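Local coordinates for protein Adhesin/invasin TibA autotransporter (Escherichia coli, PDB 4Q1Q) that mediates adhesion to and invasion of human intestinal epithelial cells and bacterial aggregation, here as a heptosylated part of its surface-exposed passenger region, at residues A[52-66]-A[71-85]. Residues are numbered along the deposited sequence; the frame is centred on the assembly and turned at random.
With 289 (D-glycero-alpha-D-manno-heptopyranose), chain B; 289 (D-glycero-alpha-D-manno-heptopyranose), chain C; 289 (D-glycero-alpha-D-manno-heptopyranose), chain V; 289 (D-glycero-alpha-D-manno-heptopyranose), chain I.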
loop_
_atom_site.group_PDB
_atom_site.type_symbol
_atom_site.label_atom_id
_atom_site.label_comp_id
_atom_site.label_asym_id
_atom_site.label_seq_id
_atom_site.Cartn_x
_atom_site.Cartn_y
_atom_site.Cartn_z
ATOM N N SER A 52 9.676 23.248 -6.993
ATOM C CA SER A 52 8.338 22.704 -7.172
ATOM C C SER A 52 8.092 22.291 -8.620
ATOM O O SER A 52 8.051 23.135 -9.515
ATOM C CB SER A 52 7.267 23.724 -6.778
ATOM O OG SER A 52 6.861 23.615 -5.423
ATOM N N ALA A 53 7.909 20.995 -8.842
ATOM C CA ALA A 53 7.480 20.486 -10.143
ATOM C C ALA A 53 5.985 20.209 -10.097
ATOM O O ALA A 53 5.450 19.771 -9.081
ATOM C CB ALA A 53 8.241 19.228 -10.540
ATOM N N THR A 54 5.326 20.452 -11.224
ATOM C CA THR A 54 3.891 20.292 -11.318
ATOM C C THR A 54 3.580 19.687 -12.674
ATOM O O THR A 54 4.227 20.018 -13.658
ATOM C CB THR A 54 3.201 21.656 -11.141
ATOM O OG1 THR A 54 3.869 22.385 -10.102
ATOM C CG2 THR A 54 1.732 21.482 -10.773
ATOM N N SER A 55 2.653 18.740 -12.698
ATOM C CA SER A 55 2.124 18.163 -13.931
ATOM C C SER A 55 3.198 17.532 -14.818
ATOM O O SER A 55 3.078 17.511 -16.047
ATOM C CB SER A 55 1.380 19.233 -14.737
ATOM O OG SER A 55 0.382 19.910 -13.986
ATOM N N THR A 56 4.250 17.023 -14.187
ATOM C CA THR A 56 5.327 16.397 -14.936
ATOM C C THR A 56 4.859 15.053 -15.451
ATOM O O THR A 56 4.263 14.296 -14.683
ATOM C CB THR A 56 6.542 16.174 -14.045
ATOM O OG1 THR A 56 6.876 17.402 -13.390
ATOM C CG2 THR A 56 7.714 15.716 -14.870
ATOM N N THR A 57 5.084 14.807 -16.740
ATOM C CA THR A 57 4.829 13.508 -17.362
ATOM C C THR A 57 6.150 12.743 -17.483
ATOM O O THR A 57 7.130 13.272 -18.002
ATOM C CB THR A 57 4.121 13.684 -18.724
ATOM O OG1 THR A 57 2.696 13.753 -18.540
ATOM C CG2 THR A 57 4.435 12.541 -19.672
ATOM N N ILE A 58 6.195 11.509 -16.994
ATOM C CA ILE A 58 7.438 10.730 -16.959
ATOM C C ILE A 58 7.283 9.479 -17.814
ATOM O O ILE A 58 6.478 8.596 -17.493
ATOM C CB ILE A 58 7.835 10.282 -15.537
ATOM C CG1 ILE A 58 7.751 11.447 -14.550
ATOM C CG2 ILE A 58 9.241 9.705 -15.537
ATOM C CD1 ILE A 58 8.067 11.092 -13.115
ATOM N N ASN A 59 8.049 9.432 -18.899
ATOM C CA ASN A 59 7.962 8.334 -19.863
ATOM C C ASN A 59 9.205 7.439 -19.825
ATOM O O ASN A 59 10.199 7.744 -19.163
ATOM C CB ASN A 59 7.718 8.850 -21.292
ATOM C CG ASN A 59 6.411 9.617 -21.442
ATOM O OD1 ASN A 59 5.341 9.120 -21.091
ATOM N ND2 ASN A 59 6.484 10.829 -21.984
ATOM N N ILE A 60 9.116 6.326 -20.546
ATOM C CA ILE A 60 10.111 5.253 -20.550
ATOM C C ILE A 60 11.530 5.788 -20.445
ATOM O O ILE A 60 11.947 6.636 -21.226
ATOM C CB ILE A 60 9.984 4.332 -21.791
ATOM C CG1 ILE A 60 11.131 3.314 -21.825
ATOM C CG2 ILE A 60 9.931 5.125 -23.093
ATOM C CD1 ILE A 60 10.710 1.968 -22.374
ATOM N N GLY A 61 12.272 5.276 -19.471
ATOM C CA GLY A 61 13.668 5.660 -19.285
ATOM C C GLY A 61 13.862 7.081 -18.805
ATOM O O GLY A 61 15.003 7.519 -18.703
ATOM N N GLY A 62 12.783 7.812 -18.529
ATOM C CA GLY A 62 12.872 9.061 -17.763
ATOM C C GLY A 62 12.751 8.951 -16.246
ATOM O O GLY A 62 11.946 8.171 -15.741
ATOM N N VAL A 63 13.525 9.750 -15.520
ATOM C CA VAL A 63 13.476 9.837 -14.056
ATOM C C VAL A 63 13.255 11.248 -13.471
ATOM O O VAL A 63 13.958 12.188 -13.861
ATOM C CB VAL A 63 14.780 9.278 -13.459
ATOM C CG1 VAL A 63 15.972 10.148 -13.827
ATOM C CG2 VAL A 63 14.685 9.163 -11.945
ATOM N N GLN A 64 12.295 11.385 -12.551
ATOM C CA GLN A 64 12.108 12.560 -11.676
ATOM C C GLN A 64 12.630 12.303 -10.263
ATOM O O GLN A 64 12.095 11.450 -9.556
ATOM C CB GLN A 64 10.627 12.955 -11.552
ATOM C CG GLN A 64 10.319 14.181 -10.692
ATOM C CD GLN A 64 8.832 14.486 -10.570
ATOM O OE1 GLN A 64 8.042 13.647 -10.131
ATOM N NE2 GLN A 64 8.427 15.689 -10.971
ATOM N N HIS A 65 13.671 13.019 -9.856
ATOM C CA HIS A 65 14.227 12.943 -8.517
ATOM C C HIS A 65 13.655 14.043 -7.636
ATOM O O HIS A 65 13.814 15.230 -7.956
ATOM C CB HIS A 65 15.746 13.113 -8.541
ATOM C CG HIS A 65 16.464 12.056 -9.317
ATOM N ND1 HIS A 65 17.202 11.064 -8.704
ATOM C CD2 HIS A 65 16.553 11.829 -10.650
ATOM C CE1 HIS A 65 17.704 10.263 -9.627
ATOM N NE2 HIS A 65 17.308 10.693 -10.812
ATOM N N VAL A 66 13.006 13.650 -6.541
ATOM C CA VAL A 66 12.518 14.610 -5.551
ATOM C C VAL A 66 13.349 14.578 -4.281
ATOM O O VAL A 66 13.205 13.687 -3.444
ATOM C CB VAL A 66 11.060 14.361 -5.140
ATOM C CG1 VAL A 66 10.574 15.504 -4.265
ATOM C CG2 VAL A 66 10.188 14.168 -6.371
ATOM N N SER A 71 9.322 19.268 -4.060
ATOM C CA SER A 71 7.893 19.000 -4.096
ATOM C C SER A 71 7.499 18.664 -5.524
ATOM O O SER A 71 7.963 19.299 -6.468
ATOM C CB SER A 71 7.088 20.201 -3.578
ATOM O OG SER A 71 7.418 20.592 -2.247
ATOM N N ALA A 72 6.641 17.669 -5.694
ATOM C CA ALA A 72 6.212 17.288 -7.030
ATOM C C ALA A 72 4.740 16.917 -6.957
ATOM O O ALA A 72 4.358 15.905 -6.372
ATOM C CB ALA A 72 7.038 16.142 -7.589
ATOM N N THR A 73 3.926 17.773 -7.562
ATOM C CA THR A 73 2.492 17.621 -7.534
ATOM C C THR A 73 2.093 17.135 -8.914
ATOM O O THR A 73 2.613 17.597 -9.924
ATOM C CB THR A 73 1.845 18.965 -7.150
ATOM O OG1 THR A 73 2.878 19.954 -7.035
ATOM C CG2 THR A 73 1.160 18.897 -5.798
ATOM N N SER A 74 1.165 16.189 -8.923
ATOM C CA SER A 74 0.516 15.712 -10.135
ATOM C C SER A 74 1.462 15.142 -11.201
ATOM O O SER A 74 1.108 15.128 -12.385
ATOM C CB SER A 74 -0.328 16.849 -10.727
ATOM O OG SER A 74 -1.115 17.555 -9.772
ATOM N N SER A 75 2.641 14.668 -10.797
ATOM C CA SER A 75 3.508 13.900 -11.686
ATOM C C SER A 75 2.682 12.737 -12.198
ATOM O O SER A 75 1.865 12.189 -11.465
ATOM C CB SER A 75 4.732 13.328 -10.983
ATOM O OG SER A 75 5.777 14.252 -10.757
ATOM N N THR A 76 2.890 12.354 -13.453
ATOM C CA THR A 76 2.216 11.170 -13.977
ATOM C C THR A 76 3.256 10.225 -14.604
ATOM O O THR A 76 3.995 10.593 -15.522
ATOM C CB THR A 76 1.054 11.569 -14.924
ATOM O OG1 THR A 76 0.403 10.402 -15.438
ATOM C CG2 THR A 76 1.548 12.372 -16.111
ATOM N N ILE A 77 3.320 8.988 -14.116
ATOM C CA ILE A 77 4.424 8.088 -14.465
ATOM C C ILE A 77 3.948 7.018 -15.438
ATOM O O ILE A 77 2.948 6.343 -15.182
ATOM C CB ILE A 77 5.024 7.402 -13.220
ATOM C CG1 ILE A 77 5.046 8.388 -12.052
ATOM C CG2 ILE A 77 6.418 6.839 -13.498
ATOM C CD1 ILE A 77 5.498 7.765 -10.749
ATOM N N ASN A 78 4.653 6.867 -16.558
ATOM C CA ASN A 78 4.283 5.868 -17.563
ATOM C C ASN A 78 5.338 4.789 -17.794
ATOM O O ASN A 78 6.496 4.957 -17.397
ATOM C CB ASN A 78 3.950 6.561 -18.889
ATOM C CG ASN A 78 2.662 7.354 -18.810
ATOM O OD1 ASN A 78 1.587 6.787 -18.614
ATOM N ND2 ASN A 78 2.762 8.668 -18.952
ATOM N N SER A 79 4.895 3.713 -18.442
ATOM C CA SER A 79 5.684 2.562 -18.900
ATOM C C SER A 79 7.167 2.879 -18.899
ATOM O O SER A 79 7.634 3.680 -19.690
ATOM C CB SER A 79 5.199 2.109 -20.290
ATOM O OG SER A 79 5.912 1.070 -20.972
ATOM N N GLY A 80 7.901 2.322 -17.945
ATOM C CA GLY A 80 9.357 2.417 -17.912
ATOM C C GLY A 80 9.904 3.689 -17.312
ATOM O O GLY A 80 11.116 3.869 -17.254
ATOM N N GLY A 81 9.037 4.579 -16.845
ATOM C CA GLY A 81 9.515 5.734 -16.090
ATOM C C GLY A 81 9.536 5.584 -14.577
ATOM O O GLY A 81 8.846 4.728 -14.013
ATOM N N HIS A 82 10.304 6.457 -13.927
ATOM C CA HIS A 82 10.560 6.396 -12.484
ATOM C C HIS A 82 10.396 7.744 -11.781
ATOM O O HIS A 82 10.939 8.730 -12.280
ATOM C CB HIS A 82 11.990 5.927 -12.195
ATOM C CG HIS A 82 12.221 4.476 -12.480
ATOM N ND1 HIS A 82 11.932 3.486 -11.565
ATOM C CD2 HIS A 82 12.707 3.847 -13.576
ATOM C CE1 HIS A 82 12.210 2.307 -12.096
ATOM N NE2 HIS A 82 12.682 2.500 -13.315
ATOM N N GLN A 83 9.637 7.793 -10.687
ATOM C CA GLN A 83 9.719 8.870 -9.693
ATOM C C GLN A 83 10.392 8.368 -8.415
ATOM O O GLN A 83 9.896 7.390 -7.842
ATOM C CB GLN A 83 8.338 9.412 -9.311
ATOM C CG GLN A 83 8.390 10.549 -8.302
ATOM C CD GLN A 83 7.013 11.046 -7.914
ATOM O OE1 GLN A 83 6.208 10.305 -7.341
ATOM N NE2 GLN A 83 6.721 12.299 -8.252
ATOM N N HIS A 84 11.530 8.965 -8.051
ATOM C CA HIS A 84 12.240 8.667 -6.819
ATOM C C HIS A 84 11.966 9.797 -5.843
ATOM O O HIS A 84 12.440 10.916 -6.049
ATOM C CB HIS A 84 13.761 8.603 -7.000
ATOM C CG HIS A 84 14.249 7.439 -7.804
ATOM N ND1 HIS A 84 15.588 7.220 -8.044
ATOM C CD2 HIS A 84 13.582 6.441 -8.434
ATOM C CE1 HIS A 84 15.724 6.157 -8.817
ATOM N NE2 HIS A 84 14.522 5.660 -9.059
ATOM N N VAL A 85 11.228 9.506 -4.776
ATOM C CA VAL A 85 11.022 10.483 -3.709
ATOM C C VAL A 85 11.974 10.200 -2.574
ATOM O O VAL A 85 11.766 9.311 -1.744
ATOM C CB VAL A 85 9.610 10.449 -3.117
ATOM C CG1 VAL A 85 9.417 11.535 -2.069
ATOM C CG2 VAL A 85 8.598 10.616 -4.231
HETATM O O7 289 B . 0.603 23.519 -6.256
HETATM C C7 289 B . 1.829 24.029 -5.719
HETATM C C6 289 B . 2.939 23.007 -5.935
HETATM O O6 289 B . 3.223 22.903 -7.334
HETATM C C5 289 B . 4.206 23.414 -5.194
HETATM O O5 289 B . 4.834 24.500 -5.871
HETATM C C1 289 B . 6.105 24.816 -5.306
HETATM C C2 289 B . 5.928 25.280 -3.864
HETATM O O2 289 B . 5.208 26.517 -3.845
HETATM C C3 289 B . 5.174 24.241 -3.045
HETATM O O3 289 B . 4.843 24.790 -1.765
HETATM C C4 289 B . 3.897 23.825 -3.760
HETATM O O4 289 B . 3.291 22.730 -3.065
HETATM O O7 289 C . 2.223 20.661 -3.185
HETATM C C7 289 C . 3.340 20.091 -2.495
HETATM C C6 289 C . 3.612 20.867 -1.211
HETATM O O6 289 C . 2.644 20.500 -0.226
HETATM C C5 289 C . 5.025 20.593 -0.703
HETATM O O5 289 C . 5.930 21.541 -1.276
HETATM C C1 289 C . 7.293 21.163 -1.076
HETATM C C2 289 C . 7.544 21.373 0.415
HETATM O O2 289 C . 7.293 22.738 0.771
HETATM C C3 289 C . 6.645 20.405 1.186
HETATM O O3 289 C . 6.789 20.468 2.611
HETATM C C4 289 C . 5.194 20.688 0.812
HETATM O O4 289 C . 4.379 19.763 1.536
HETATM O O7 289 V . 9.461 -4.213 -21.835
HETATM C C7 289 V . 8.304 -3.376 -21.932
HETATM C C6 289 V . 8.453 -2.189 -20.989
HETATM O O6 289 V . 9.473 -1.314 -21.483
HETATM C C5 289 V . 7.146 -1.418 -20.864
HETATM O O5 289 V . 6.913 -0.672 -22.058
HETATM C C1 289 V . 5.762 0.165 -21.953
HETATM C C2 289 V . 4.522 -0.700 -21.771
HETATM O O2 289 V . 4.327 -1.507 -22.937
HETATM C C3 289 V . 4.666 -1.599 -20.552
HETATM O O3 289 V . 3.578 -2.528 -20.504
HETATM C C4 289 V . 5.979 -2.367 -20.615
HETATM O O4 289 V . 6.183 -3.063 -19.381
HETATM O O7 289 I . 20.233 9.412 0.111
HETATM C C7 289 I . 19.208 9.011 -0.806
HETATM C C6 289 I . 19.333 9.872 -2.055
HETATM O O6 289 I . 20.652 9.696 -2.593
HETATM C C5 289 I . 18.175 9.551 -3.001
HETATM O O5 289 I . 17.719 10.872 -3.307
HETATM C C1 289 I . 16.608 10.877 -4.206
HETATM C C2 289 I . 16.997 10.320 -5.568
HETATM O O2 289 I . 18.044 11.105 -6.158
HETATM C C3 289 I . 17.384 8.864 -5.342
HETATM O O3 289 I . 17.839 8.359 -6.594
HETATM C C4 289 I . 18.455 8.731 -4.265
HETATM O O4 289 I . 18.483 7.334 -3.958
#
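A53 N donates to S71 O (2.9 Å) and T73 N to A53 O, the first of the parallel-strand bonds joining 52-66 to 71-85, each strand residue beside the one 19 positions on; T76 N to T56 O and I58 N to T76 O follow, then Q64 N to H82 O and V66 N to H84 O. Type II turns at N59-G62 and N78-G81 lie one above the other; G61 N reaches G80 O from above the carbonyl plane. Inside, Q64 and Q83 run side by side, both extended with CG opposite the backbone N (chi1 -179°), their amides nearly coplanar (12°). Q83 NE2 donates to Q64 OE1 at 2.7 Å, and Q45 and Q102 continue this buried glutamine row in both directions. Successive coils stacked in this way form the right-handed beta-helix of autotransporter passengers, each coil corresponding to roughly one approximate 19-residue repeat. Apolar groups fill the interior beside the amides: I58 CD1 lies 4.2 Å from I77 CG1, and V66 CG2 3.9 Å from A72 CB. Outside, H84 turns an edge toward the face of H65 (planes at 72°), while one heptose is hydrogen-bonded in plane at both ring edges, through O2 to H65 ND1 (2.7 Å) and O3 to H84 ND1. Other heptoses are linked covalently to S52, S71 and S79 OG; O6 of the sugar on S52 is hydrogen-bonded to T54 OG1 (2.9 Å) and T73 OG1, bridging adjacent coils.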